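Local coordinates for glyoxalase family protein (Bacillus cereus, PDB 1ZSW) that binds a zinc ion between its two vicinal-oxygen-chelate (glyoxalase) halves and is of unknown function, probably a metal-dependent enzyme of that superfamily, at residues 33-38 with 244-249; 103-108 with 147-152; 57-62 with 69-74; 183-188 with 226-231; 98-103 with 287-292. One frame throughout, in Å; residues are numbered along the deposited sequence. Where two conformers were deposited one is given.

Interaction 1: 33-38 with 244-249; sequences HISMVT and IHHLAI. With ZN (zinc ion), chain B.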
# COMPACT_ATOMS: atom_id res chain seq x y z
N HIS A 33 -2.41 0.84 -3.22
CA HIS A 33 -2.40 -0.26 -2.26
C HIS A 33 -0.99 -0.65 -2.01
O HIS A 33 -0.07 -0.14 -2.68
CB HIS A 33 -3.19 -1.50 -2.77
CG HIS A 33 -2.63 -2.15 -4.00
ND1 HIS A 33 -3.00 -1.76 -5.28
CD2 HIS A 33 -1.80 -3.22 -4.17
CE1 HIS A 33 -2.38 -2.52 -6.17
NE2 HIS A 33 -1.66 -3.42 -5.52
N ILE A 34 -0.79 -1.55 -1.05
CA ILE A 34 0.55 -2.06 -0.76
C ILE A 34 0.39 -3.54 -0.47
O ILE A 34 -0.61 -3.91 0.15
CB ILE A 34 1.20 -1.25 0.41
CG1 ILE A 34 2.69 -1.58 0.62
CG2 ILE A 34 0.34 -1.30 1.70
CD1 ILE A 34 3.43 -0.41 1.33
N SER A 35 1.31 -4.34 -0.98
CA SER A 35 1.18 -5.81 -0.93
C SER A 35 2.37 -6.45 -0.25
O SER A 35 3.48 -6.04 -0.50
CB SER A 35 1.02 -6.40 -2.34
OG SER A 35 -0.26 -5.90 -2.83
N MET A 36 2.08 -7.50 0.55
CA MET A 36 3.02 -8.12 1.51
C MET A 36 2.91 -9.62 1.43
O MET A 36 2.02 -10.18 0.79
CB MET A 36 2.60 -7.70 2.93
CG MET A 36 3.03 -6.30 3.38
SD MET A 36 2.16 -4.95 2.58
CE MET A 36 0.55 -5.08 3.35
N VAL A 37 3.87 -10.30 2.07
CA VAL A 37 3.86 -11.75 2.18
C VAL A 37 3.62 -12.14 3.63
O VAL A 37 4.27 -11.60 4.53
CB VAL A 37 5.22 -12.28 1.72
CG1 VAL A 37 5.36 -13.81 1.98
CG2 VAL A 37 5.42 -11.99 0.22
N THR A 38 2.68 -13.07 3.83
CA THR A 38 2.38 -13.69 5.14
C THR A 38 2.61 -15.19 5.06
O THR A 38 2.44 -15.80 4.01
CB THR A 38 0.94 -13.39 5.65
OG1 THR A 38 0.78 -13.89 6.99
CG2 THR A 38 -0.12 -14.03 4.78
N ILE A 244 7.42 -6.55 2.44
CA ILE A 244 6.58 -5.78 1.54
C ILE A 244 7.07 -6.00 0.11
O ILE A 244 8.23 -5.73 -0.21
CB ILE A 244 6.60 -4.27 1.92
CG1 ILE A 244 6.09 -4.05 3.35
CG2 ILE A 244 5.73 -3.51 0.91
CD1 ILE A 244 6.52 -2.71 4.00
N HIS A 245 6.17 -6.49 -0.75
CA HIS A 245 6.52 -6.92 -2.07
C HIS A 245 6.52 -5.75 -3.08
O HIS A 245 7.43 -5.62 -3.87
CB HIS A 245 5.58 -8.04 -2.51
CG HIS A 245 5.87 -8.56 -3.87
ND1 HIS A 245 5.18 -8.13 -4.98
CD2 HIS A 245 6.78 -9.46 -4.32
CE1 HIS A 245 5.65 -8.74 -6.06
NE2 HIS A 245 6.63 -9.55 -5.68
N HIS A 246 5.52 -4.88 -2.98
CA HIS A 246 5.44 -3.69 -3.87
C HIS A 246 4.51 -2.64 -3.31
O HIS A 246 3.63 -2.92 -2.50
CB HIS A 246 5.00 -4.07 -5.33
CG HIS A 246 3.62 -4.63 -5.44
ND1 HIS A 246 3.37 -5.99 -5.34
CD2 HIS A 246 2.44 -4.05 -5.73
CE1 HIS A 246 2.07 -6.20 -5.49
NE2 HIS A 246 1.48 -5.03 -5.71
N LEU A 247 4.69 -1.42 -3.80
CA LEU A 247 3.82 -0.30 -3.51
C LEU A 247 3.17 0.11 -4.82
O LEU A 247 3.89 0.23 -5.84
CB LEU A 247 4.62 0.90 -2.98
CG LEU A 247 3.85 2.22 -2.87
CD1 LEU A 247 2.76 2.19 -1.83
CD2 LEU A 247 4.84 3.38 -2.57
N ALA A 248 1.84 0.25 -4.79
CA ALA A 248 1.08 0.74 -5.96
C ALA A 248 0.63 2.15 -5.75
O ALA A 248 0.18 2.49 -4.64
CB ALA A 248 -0.13 -0.15 -6.25
N ILE A 249 0.74 2.96 -6.81
CA ILE A 249 0.27 4.36 -6.80
C ILE A 249 -0.90 4.51 -7.75
O ILE A 249 -1.01 3.75 -8.69
CB ILE A 249 1.40 5.36 -7.12
CG1 ILE A 249 1.91 5.19 -8.55
CG2 ILE A 249 2.57 5.16 -6.09
CD1 ILE A 249 3.14 6.10 -8.98
ZN ZN B . -0.44 -4.84 -6.53
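The imidazole of His33 lies over the methyl of Ala248: CB sits 3.5 Å from the ring centroid, a CH-pi contact over the face. This pair belongs to the antiparallel seam between strands 31-38 and 244-251, one from each glyoxalase-like half, and it carries two of the three protein ligands of the zinc site of this vicinal-oxygen-chelate protein. His33 NE2 and His246 NE2 each bind zinc at 2.1 Å. Both histidines put CG between the backbone N and the carbonyl carbon (chi1 64° in each), which swings the rings inward to one metal. Their planes stand at 87° and meet rim to rim, with Glu294 adding a carboxylate. Ser35 CB covers one face of the His246 ring, 3.3 Å from CE1, while Ser35 OG is bonded to Ser85.

Opposite these ligands, Ile34, Met36, Ile244 and Leu247 pack on the other face of the sheet; Ile34 CG1 reaches Ile244 CG2 at 3.6 Å. A classic beta bulge shifts the register, His245 and His246 both facing Ser35. Ser35 O takes a short bond from His245 N and a weak one from His246 N. A second-shell bond helps hold the turn of the ligand ring: His246 ND1 donates to His245 ND1 over 2.8 Å at 174°, close to both ring planes.

Interaction 2: 103-108 with 147-152; sequences TRIGLL and EGLRLV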
# COMPACT_ATOMS: atom_id res chain seq x y z
N THR A 103 10.00 -0.55 3.60
CA THR A 103 10.25 -0.96 4.98
C THR A 103 9.21 -0.57 6.04
O THR A 103 9.29 -1.07 7.15
CB THR A 103 11.68 -0.51 5.47
OG1 THR A 103 11.81 0.89 5.20
CG2 THR A 103 12.77 -1.34 4.76
N ARG A 104 8.27 0.33 5.75
CA ARG A 104 7.27 0.73 6.78
C ARG A 104 6.00 1.21 6.12
O ARG A 104 6.06 1.97 5.12
CB ARG A 104 7.84 1.83 7.69
CG ARG A 104 7.11 1.94 9.02
CD ARG A 104 7.56 3.14 9.86
NE ARG A 104 9.02 3.36 9.93
CZ ARG A 104 9.81 2.91 10.90
NH1 ARG A 104 9.33 2.16 11.89
NH2 ARG A 104 11.11 3.18 10.86
N ILE A 105 4.86 0.80 6.69
CA ILE A 105 3.56 1.25 6.22
C ILE A 105 2.95 2.23 7.21
O ILE A 105 2.66 1.86 8.34
CB ILE A 105 2.58 0.08 6.09
CG1 ILE A 105 3.21 -1.05 5.29
CG2 ILE A 105 1.28 0.56 5.42
CD1 ILE A 105 2.31 -2.32 5.30
N GLY A 106 2.76 3.47 6.77
CA GLY A 106 2.07 4.49 7.57
C GLY A 106 0.56 4.38 7.39
O GLY A 106 0.08 4.25 6.26
N LEU A 107 -0.19 4.47 8.48
CA LEU A 107 -1.67 4.35 8.43
C LEU A 107 -2.24 5.56 9.18
O LEU A 107 -1.86 5.80 10.34
CB LEU A 107 -2.13 3.06 9.10
CG LEU A 107 -1.65 1.75 8.46
CD1 LEU A 107 -2.03 0.55 9.31
CD2 LEU A 107 -2.26 1.67 7.07
N LEU A 108 -3.12 6.31 8.53
CA LEU A 108 -3.67 7.54 9.14
C LEU A 108 -4.79 7.20 10.13
O LEU A 108 -5.62 6.35 9.85
CB LEU A 108 -4.22 8.47 8.05
CG LEU A 108 -3.15 9.00 7.09
CD1 LEU A 108 -3.74 9.63 5.84
CD2 LEU A 108 -2.27 10.04 7.84
N GLU A 147 4.94 -11.03 12.35
CA GLU A 147 5.86 -11.47 11.30
C GLU A 147 6.99 -10.47 11.05
O GLU A 147 7.82 -10.66 10.13
CB GLU A 147 5.05 -11.65 10.02
CG GLU A 147 3.92 -12.67 10.24
CD GLU A 147 3.41 -13.28 8.97
OE1 GLU A 147 3.77 -14.44 8.64
OE2 GLU A 147 2.61 -12.59 8.32
N GLY A 148 7.00 -9.39 11.82
CA GLY A 148 8.06 -8.40 11.71
C GLY A 148 7.75 -7.29 10.73
O GLY A 148 8.63 -6.50 10.41
N LEU A 149 6.52 -7.25 10.22
CA LEU A 149 6.13 -6.10 9.40
C LEU A 149 6.02 -4.86 10.25
O LEU A 149 5.33 -4.86 11.28
CB LEU A 149 4.80 -6.39 8.66
CG LEU A 149 4.30 -5.20 7.80
CD1 LEU A 149 5.21 -4.97 6.62
CD2 LEU A 149 2.89 -5.57 7.24
N ARG A 150 6.66 -3.77 9.80
CA ARG A 150 6.67 -2.53 10.54
C ARG A 150 5.63 -1.59 10.01
O ARG A 150 5.58 -1.34 8.78
CB ARG A 150 8.07 -1.87 10.49
CG ARG A 150 9.14 -2.74 11.22
CD ARG A 150 10.54 -2.30 10.81
NE ARG A 150 10.94 -2.94 9.54
CZ ARG A 150 12.11 -2.72 8.94
NH1 ARG A 150 12.99 -1.87 9.47
NH2 ARG A 150 12.41 -3.35 7.82
N LEU A 151 4.77 -1.11 10.93
CA LEU A 151 3.74 -0.12 10.65
C LEU A 151 3.78 1.08 11.59
O LEU A 151 4.46 1.04 12.63
CB LEU A 151 2.33 -0.77 10.70
CG LEU A 151 2.15 -2.02 9.83
CD1 LEU A 151 2.27 -3.28 10.66
CD2 LEU A 151 0.76 -1.99 9.13
N VAL A 152 3.16 2.17 11.21
CA VAL A 152 3.12 3.34 12.08
C VAL A 152 1.79 4.06 11.93
O VAL A 152 1.35 4.36 10.81
CB VAL A 152 4.35 4.28 11.84
CG1 VAL A 152 4.37 4.85 10.41
CG2 VAL A 152 4.33 5.47 12.85
O HOH W 1 8.84 -3.72 7.74
O HOH W 2 7.17 0.42 13.07
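Arg150 and Thr103 are brought together by two torsions: CG of Arg150 stands opposite its carbonyl carbon (chi1 -65°), and a bend at chi3 (-84°) folds the guanidinium back until one face lies against Thr103 O, which is 3.3 Å above the plane and displaced toward the rim. NE approaches that carbonyl at too poor an angle for a bond. Water 1 bridges them instead, donating to Thr103 O and accepting from both N and NE of Arg150, a three-way link that ties the guanidinium to the two backbones.

Arg104, in the conformer given, runs across Val152, its CD 3.7 Å from Val152 CG1, and its NE forms a salt bridge to Glu185.

The backbones pair in parallel, with segment axes 29° apart. Leu107 N donates to Val152 O at 2.8 Å, and Ile105 bonds through its N to Arg150 O and through its O to Val152 N. On the face away from the arginines, Ile105 CD1 meets Leu149 CD2 at 3.8 Å, the two side chains crossing at about a right angle, and Leu151 CD2 touches Leu107 CD1 at the same distance.

The pair joins the first and last strands of a beta-alpha-beta-beta-beta unit, consistent with a vicinal-oxygen-chelate module. Strand 101-109 is also flanked by antiparallel 180-188, where Thr103 and Arg104 both face Glu185 in a classic beta bulge. Ile105 and Leu149 pack on Met36 of strand 31-38, while Val152 rests against Ala140 of strand 138-144 and Tyr135 of strand 133-135.

Interaction 3: 57-62 with 69-74; sequences VKMTVN and YHLFYG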
# COMPACT_ATOMS: atom_id res chain seq x y z
N VAL A 57 -11.83 -7.10 2.52
CA VAL A 57 -12.64 -6.67 1.37
C VAL A 57 -12.59 -7.69 0.24
O VAL A 57 -13.44 -7.64 -0.65
CB VAL A 57 -12.29 -5.24 0.87
CG1 VAL A 57 -12.64 -4.22 1.95
CG2 VAL A 57 -10.78 -5.10 0.53
N LYS A 58 -11.60 -8.57 0.25
CA LYS A 58 -11.51 -9.60 -0.78
C LYS A 58 -10.68 -10.77 -0.33
O LYS A 58 -9.58 -10.62 0.22
CB LYS A 58 -10.96 -9.05 -2.11
CG LYS A 58 -11.47 -9.82 -3.36
CD LYS A 58 -12.48 -8.91 -4.11
CE LYS A 58 -13.54 -9.67 -4.87
NZ LYS A 58 -14.80 -8.85 -4.96
N MET A 59 -11.24 -11.96 -0.51
CA MET A 59 -10.56 -13.19 -0.22
C MET A 59 -10.48 -13.87 -1.57
O MET A 59 -11.50 -14.33 -2.10
CB MET A 59 -11.37 -14.04 0.76
CG MET A 59 -10.81 -15.40 1.01
SD MET A 59 -11.57 -16.19 2.46
CE MET A 59 -13.30 -16.23 1.98
N THR A 60 -9.27 -13.92 -2.12
CA THR A 60 -9.09 -14.50 -3.49
C THR A 60 -7.78 -15.27 -3.55
O THR A 60 -7.26 -15.72 -2.50
CB THR A 60 -9.29 -13.41 -4.58
OG1 THR A 60 -9.32 -13.99 -5.90
CG2 THR A 60 -8.19 -12.36 -4.51
N VAL A 61 -7.28 -15.49 -4.77
CA VAL A 61 -6.00 -16.18 -5.00
C VAL A 61 -5.11 -15.31 -5.87
O VAL A 61 -5.60 -14.40 -6.55
CB VAL A 61 -6.18 -17.59 -5.62
CG1 VAL A 61 -6.94 -18.54 -4.66
CG2 VAL A 61 -6.83 -17.54 -7.02
N ASN A 62 -3.81 -15.55 -5.79
CA ASN A 62 -2.81 -14.88 -6.62
C ASN A 62 -3.15 -15.23 -8.06
O ASN A 62 -3.21 -16.40 -8.40
CB ASN A 62 -1.42 -15.38 -6.23
CG ASN A 62 -0.28 -14.73 -7.02
OD1 ASN A 62 -0.49 -14.08 -8.04
ND2 ASN A 62 0.95 -14.90 -6.53
N TYR A 69 -3.37 -18.08 -1.46
CA TYR A 69 -4.34 -17.05 -1.04
C TYR A 69 -3.77 -15.66 -1.27
O TYR A 69 -2.56 -15.43 -1.10
CB TYR A 69 -4.69 -17.16 0.44
CG TYR A 69 -5.88 -18.06 0.84
CD1 TYR A 69 -5.70 -19.11 1.72
CD2 TYR A 69 -7.16 -17.81 0.35
CE1 TYR A 69 -6.78 -19.91 2.12
CE2 TYR A 69 -8.25 -18.60 0.74
CZ TYR A 69 -8.05 -19.63 1.63
OH TYR A 69 -9.13 -20.42 2.00
N HIS A 70 -4.66 -14.75 -1.64
CA HIS A 70 -4.38 -13.34 -1.71
C HIS A 70 -5.54 -12.65 -0.95
O HIS A 70 -6.69 -12.70 -1.36
CB HIS A 70 -4.25 -12.85 -3.17
CG HIS A 70 -3.70 -11.47 -3.32
ND1 HIS A 70 -3.74 -10.78 -4.51
CD2 HIS A 70 -3.13 -10.64 -2.41
CE1 HIS A 70 -3.18 -9.59 -4.34
NE2 HIS A 70 -2.81 -9.48 -3.07
N LEU A 71 -5.23 -12.03 0.19
CA LEU A 71 -6.24 -11.41 1.03
C LEU A 71 -6.09 -9.89 1.06
O LEU A 71 -4.96 -9.37 1.18
CB LEU A 71 -6.11 -11.95 2.47
CG LEU A 71 -5.94 -13.46 2.68
CD1 LEU A 71 -5.91 -13.69 4.16
CD2 LEU A 71 -7.11 -14.23 2.05
N PHE A 72 -7.18 -9.14 0.80
CA PHE A 72 -7.12 -7.68 0.87
C PHE A 72 -7.92 -7.24 2.09
O PHE A 72 -8.97 -7.84 2.42
CB PHE A 72 -7.78 -6.95 -0.34
CG PHE A 72 -7.03 -7.06 -1.65
CD1 PHE A 72 -7.09 -8.23 -2.40
CD2 PHE A 72 -6.35 -5.95 -2.17
CE1 PHE A 72 -6.45 -8.32 -3.64
CE2 PHE A 72 -5.70 -6.02 -3.42
CZ PHE A 72 -5.75 -7.22 -4.15
N TYR A 73 -7.37 -6.22 2.76
CA TYR A 73 -8.04 -5.48 3.84
C TYR A 73 -8.09 -4.00 3.49
O TYR A 73 -7.19 -3.47 2.83
CB TYR A 73 -7.23 -5.67 5.13
CG TYR A 73 -6.98 -7.13 5.48
CD1 TYR A 73 -5.81 -7.79 5.04
CD2 TYR A 73 -7.94 -7.90 6.20
CE1 TYR A 73 -5.55 -9.11 5.34
CE2 TYR A 73 -7.70 -9.26 6.48
CZ TYR A 73 -6.50 -9.85 6.05
OH TYR A 73 -6.19 -11.15 6.31
N GLY A 74 -9.10 -3.31 3.97
CA GLY A 74 -9.20 -1.88 3.73
C GLY A 74 -10.42 -1.31 4.39
O GLY A 74 -10.85 -1.80 5.42
O HOH W 3 -4.99 -11.74 -6.83
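The Phe72 ring, in the conformer given, has Thr60 CG2 at its edge, near its plane, and Lys58 CB obliquely beside CD1 at 4.0 Å. Next along the same strand, the His70 ring carries CE1 of this Phe72 conformer over one face, 3.6 Å above the plane and offset toward the rim, and stacks with the ring of Phe87. Water 3 lies at the His70 edge, in plane, 2.8 Å from ND1, and donates to Val61 O, so it joins the imidazole to the facing strand. NE2 is hydrogen-bonded to Ser85, which leaves the imidazole gripped at both nitrogens. On the reverse of the hairpin, the edge of the Tyr69 ring faces Thr60 O, CD2 standing 3.5 Å away. Met59 runs beside this ring, an oblique Met-aromatic contact with SD 5.5 Å from the centroid; its CG also touches Leu71 CD2.

His70 places CG anti to its N (chi1 -168°), which leads the ring away from Thr60 even as His70 CB stays alongside Thr60 CG2. Backbone bonds set the register: Phe72 N donates to Lys58 O, His70 N to Thr60 O and Thr60 N to His70 O. Val57 N and, weakly, Lys58 N both point to Phe72 O, a classic beta bulge, where Val57 CG2 packs on Phe72 CB at 3.6 Å.

The pair is an antiparallel beta hairpin at the edge of the eight-stranded sheet that holds the zinc. Its Phe72 and His70 face comes within about 5 and 6 Å, between nearest side-chain atoms, of His33 and His246 respectively, consistent with a wall of the metal pocket.

Interaction 4: 183-188 with 226-231; sequences SVELTV and EIVVKY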
# COMPACT_ATOMS: atom_id res chain seq x y z
N SER A 183 2.26 7.97 5.04
CA SER A 183 3.65 7.82 4.60
C SER A 183 3.99 6.37 4.35
O SER A 183 3.67 5.52 5.20
CB SER A 183 4.58 8.28 5.74
OG SER A 183 4.13 9.48 6.30
N VAL A 184 4.70 6.09 3.26
CA VAL A 184 5.28 4.74 3.04
C VAL A 184 6.79 4.94 2.99
O VAL A 184 7.24 5.84 2.35
CB VAL A 184 4.76 4.10 1.72
CG1 VAL A 184 5.50 2.79 1.45
CG2 VAL A 184 3.23 3.77 1.85
N GLU A 185 7.51 4.09 3.71
CA GLU A 185 8.98 4.24 3.85
C GLU A 185 9.71 3.30 2.89
O GLU A 185 9.42 2.07 2.87
CB GLU A 185 9.35 3.86 5.27
CG GLU A 185 10.80 4.13 5.64
CD GLU A 185 11.05 3.65 7.04
OE1 GLU A 185 10.70 4.42 8.00
OE2 GLU A 185 11.54 2.50 7.20
N LEU A 186 10.65 3.89 2.15
CA LEU A 186 11.54 3.14 1.22
C LEU A 186 12.97 3.29 1.79
O LEU A 186 13.37 4.42 2.08
CB LEU A 186 11.49 3.76 -0.19
CG LEU A 186 10.10 3.90 -0.82
CD1 LEU A 186 10.15 4.42 -2.24
CD2 LEU A 186 9.35 2.56 -0.79
N THR A 187 13.68 2.18 1.91
CA THR A 187 15.09 2.22 2.41
C THR A 187 15.94 1.83 1.19
O THR A 187 15.70 0.80 0.57
CB THR A 187 15.26 1.25 3.58
OG1 THR A 187 14.41 1.66 4.68
CG2 THR A 187 16.72 1.29 4.11
N VAL A 188 16.90 2.67 0.83
CA VAL A 188 17.65 2.46 -0.39
C VAL A 188 19.15 2.73 -0.23
O VAL A 188 19.55 3.45 0.69
CB VAL A 188 17.12 3.39 -1.54
CG1 VAL A 188 15.68 2.99 -1.92
CG2 VAL A 188 17.18 4.88 -1.16
N GLU A 226 2.44 10.20 0.46
CA GLU A 226 3.75 10.57 0.99
C GLU A 226 4.70 9.39 1.02
O GLU A 226 4.31 8.29 1.42
CB GLU A 226 3.60 11.19 2.36
CG GLU A 226 4.91 11.78 2.89
CD GLU A 226 4.69 12.49 4.23
OE1 GLU A 226 4.85 11.84 5.28
OE2 GLU A 226 4.32 13.67 4.19
N ILE A 227 5.93 9.63 0.59
CA ILE A 227 7.00 8.61 0.61
C ILE A 227 8.18 9.18 1.40
O ILE A 227 8.61 10.29 1.12
CB ILE A 227 7.44 8.25 -0.80
CG1 ILE A 227 6.25 7.53 -1.50
CG2 ILE A 227 8.59 7.29 -0.75
CD1 ILE A 227 6.61 7.20 -2.96
N VAL A 228 8.64 8.39 2.36
CA VAL A 228 9.84 8.69 3.16
C VAL A 228 10.96 7.82 2.59
O VAL A 228 10.85 6.59 2.62
CB VAL A 228 9.60 8.34 4.63
CG1 VAL A 228 10.90 8.55 5.44
CG2 VAL A 228 8.48 9.20 5.19
N VAL A 229 12.03 8.44 2.13
CA VAL A 229 13.15 7.70 1.54
C VAL A 229 14.33 7.78 2.50
O VAL A 229 14.76 8.88 2.85
CB VAL A 229 13.55 8.24 0.15
CG1 VAL A 229 14.73 7.44 -0.43
CG2 VAL A 229 12.36 8.16 -0.82
N LYS A 230 14.78 6.62 2.94
CA LYS A 230 15.91 6.52 3.89
C LYS A 230 17.14 5.88 3.23
O LYS A 230 17.05 4.85 2.54
CB LYS A 230 15.53 5.68 5.11
CG LYS A 230 14.38 6.26 5.94
CD LYS A 230 14.04 5.39 7.11
CE LYS A 230 15.08 5.41 8.20
NZ LYS A 230 14.63 4.49 9.29
N TYR A 231 18.31 6.48 3.47
CA TYR A 231 19.54 5.89 2.99
C TYR A 231 20.03 4.88 4.03
O TYR A 231 20.12 5.19 5.23
CB TYR A 231 20.60 6.99 2.79
CG TYR A 231 22.01 6.42 2.66
CD1 TYR A 231 23.00 6.78 3.56
CD2 TYR A 231 22.33 5.51 1.66
CE1 TYR A 231 24.30 6.27 3.45
CE2 TYR A 231 23.62 4.97 1.56
CZ TYR A 231 24.59 5.37 2.46
OH TYR A 231 25.85 4.86 2.34
O HOH W 4 13.36 1.62 8.90
O HOH W 5 12.29 5.80 10.10
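Leu186 and Ile227 make the close-set part of this contact, CD1 of the first lying 3.6 Å from CG2 of the second, and Val188 CG2 meets Val229 CG1 at the same distance. Ile227 CG2 stands anti to its backbone N, beside the carbonyl carbon (CG1 at chi1 -66°), which aims that branch at Leu186. Helix 191-201 covers this face through Met194 and Leu198.

The other face is more polar and partly wet. Glu185 extends its chain so that its CG lies 3.8 Å from Lys230 CD, an aliphatic touch, while OE1 and NZ remain 4.1 Å apart, too far for a salt bridge. Two waters span the gap: water 4 donates to OE2 and water 5 to OE1, and both accept from NZ, a bridge that probably couples the two charges. The firmer partners of the carboxylate lie elsewhere, at Thr103, Arg104 and Tyr135.

Both faces belong to a parallel pairing of strands 180-188 and 227-231, joined through helix 191-201 and the hairpin 205-209/213-217 in the beta-alpha-beta-beta-beta order of a vicinal-oxygen-chelate module. Straight bonds run along it, as from Lys230 N to Leu186 O (2.8 Å, 173°) and from Leu186 N to Val228 O (2.7 Å).

At the start of the pair, Ser183 OG donates to Glu226 OE1 over 2.7 Å, reaching it on the anti side, 30° out of the carboxylate plane; Arg138 forms a salt bridge to the same oxygen.

Interaction 5: 98-103 with 287-292; sequences GTNAIT and ESNGIL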
# COMPACT_ATOMS: atom_id res chain seq x y z
N GLY A 98 17.17 -5.30 5.91
CA GLY A 98 18.30 -4.65 5.28
C GLY A 98 17.82 -3.53 4.38
O GLY A 98 16.73 -2.99 4.61
N THR A 99 18.63 -3.19 3.39
CA THR A 99 18.34 -2.04 2.54
C THR A 99 17.73 -2.50 1.21
O THR A 99 17.45 -3.68 1.00
CB THR A 99 19.59 -1.13 2.39
OG1 THR A 99 19.23 0.13 1.78
CG2 THR A 99 20.70 -1.88 1.62
N ASN A 100 17.50 -1.52 0.33
CA ASN A 100 16.79 -1.75 -0.94
C ASN A 100 15.49 -2.52 -0.78
O ASN A 100 15.25 -3.56 -1.39
CB ASN A 100 17.73 -2.37 -1.99
CG ASN A 100 18.79 -1.38 -2.44
OD1 ASN A 100 18.73 -0.19 -2.16
ND2 ASN A 100 19.77 -1.89 -3.17
N ALA A 101 14.66 -1.96 0.07
CA ALA A 101 13.36 -2.59 0.39
C ALA A 101 12.36 -1.52 0.82
O ALA A 101 12.73 -0.43 1.28
CB ALA A 101 13.53 -3.57 1.52
N ILE A 102 11.08 -1.78 0.58
CA ILE A 102 10.00 -0.98 1.19
C ILE A 102 9.93 -1.47 2.63
O ILE A 102 9.81 -2.68 2.88
CB ILE A 102 8.66 -1.24 0.43
CG1 ILE A 102 8.88 -0.99 -1.06
CG2 ILE A 102 7.54 -0.36 1.04
CD1 ILE A 102 7.74 -1.61 -1.90
N THR A 103 10.00 -0.55 3.60
CA THR A 103 10.25 -0.96 4.98
C THR A 103 9.21 -0.57 6.04
O THR A 103 9.29 -1.07 7.15
CB THR A 103 11.68 -0.51 5.47
OG1 THR A 103 11.81 0.89 5.20
CG2 THR A 103 12.77 -1.34 4.76
N GLU A 287 12.70 0.24 -9.89
CA GLU A 287 13.62 1.36 -10.10
C GLU A 287 15.07 0.98 -9.81
O GLU A 287 15.38 -0.18 -9.54
CB GLU A 287 13.15 2.64 -9.41
CG GLU A 287 12.93 2.57 -7.93
CD GLU A 287 14.24 2.38 -7.17
OE1 GLU A 287 15.04 3.36 -7.05
OE2 GLU A 287 14.47 1.23 -6.73
N SER A 288 15.95 1.98 -9.85
CA SER A 288 17.39 1.76 -9.75
C SER A 288 17.82 0.90 -8.54
O SER A 288 18.74 0.10 -8.66
CB SER A 288 18.13 3.12 -9.70
OG SER A 288 17.52 4.07 -10.57
N ASN A 289 17.15 1.09 -7.40
CA ASN A 289 17.49 0.39 -6.17
C ASN A 289 16.77 -0.94 -6.05
O ASN A 289 16.89 -1.61 -5.05
CB ASN A 289 17.15 1.26 -4.96
CG ASN A 289 17.97 2.54 -4.93
OD1 ASN A 289 17.49 3.61 -5.30
ND2 ASN A 289 19.20 2.42 -4.52
N GLY A 290 16.01 -1.32 -7.07
CA GLY A 290 15.34 -2.61 -7.03
C GLY A 290 13.96 -2.56 -6.37
O GLY A 290 13.34 -3.62 -6.19
N ILE A 291 13.50 -1.37 -5.97
CA ILE A 291 12.18 -1.25 -5.37
C ILE A 291 11.10 -1.51 -6.47
O ILE A 291 11.15 -0.89 -7.51
CB ILE A 291 11.94 0.15 -4.78
CG1 ILE A 291 12.99 0.55 -3.71
CG2 ILE A 291 10.52 0.27 -4.23
CD1 ILE A 291 12.98 -0.30 -2.50
N LEU A 292 10.12 -2.35 -6.19
CA LEU A 292 9.06 -2.65 -7.17
C LEU A 292 7.90 -1.74 -6.95
O LEU A 292 7.26 -1.75 -5.88
CB LEU A 292 8.60 -4.12 -7.04
CG LEU A 292 7.59 -4.66 -8.05
CD1 LEU A 292 8.14 -4.59 -9.45
CD2 LEU A 292 7.28 -6.11 -7.70
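Asn100 and Asn289 lie closest across two segments whose touching parts run 35° apart, with CA atoms 5.7 Å from each other and no clear hydrogen bond between the segments. Segment 287-292 contains a type I beta turn from Glu287 to Gly290. Gly290 takes a positive phi (88°) and its N donates to Glu287 O. On the other side Asn100, also with positive phi, and Ala101 both face Thr187 in a G1 beta bulge that starts strand 101-109.

The Glu287 carboxylate folds back over its own turn: Ile291 N donates to OE2 at 2.9 Å, on the anti lone pair, and Asn289 N to OE1 at 3.1 Å, met on the syn side but well out of plane. The turn is thus braced by a side chain before it presents its residues to strand 101-109.

Asn100 crosses Asn289 at about a right angle, its CG 3.2 Å from Asn289 O, and its OD1 accepts from Arg189 N. Ile291 fills the next position. Its CD1 lies 3.5 Å from Ala101 N, over the start of the strand, and its CG2 packs against Ile102 CG1 at 3.8 Å, the two side chains crossing at a slant.

Met194 of helix 191-201 also touches Asn289 and Ile291. The contact brings a hairpin turn, between strands 280-286 and 292-300 of the zinc-bearing sheet, against the beginning of strand 101-109 in the other sheet, as in a two-module vicinal-oxygen-chelate fold.

Overall arrangement
From the N terminus, strand 31-38 opens the long loop that interaction 1 closes at 244-249, joining the two halves at the zinc. Within that loop lie interaction 3, a short hairpin on the same sheet, then interaction 2, which closes 103-108 on 147-152, and interaction 4, which closes 183-188 on 226-231. These three follow in series. Interaction 5 starts at 98-103, encloses interactions 2 and 4, and crosses interaction 1 by ending at 287-292; it ties the 280-286/292-300 turn of the zinc-bearing sheet to the start of strand 101-109. Interactions 2 and 4 share the second sheet, where strands 101-109 and 180-188 are neighbours; interaction 3 stands apart.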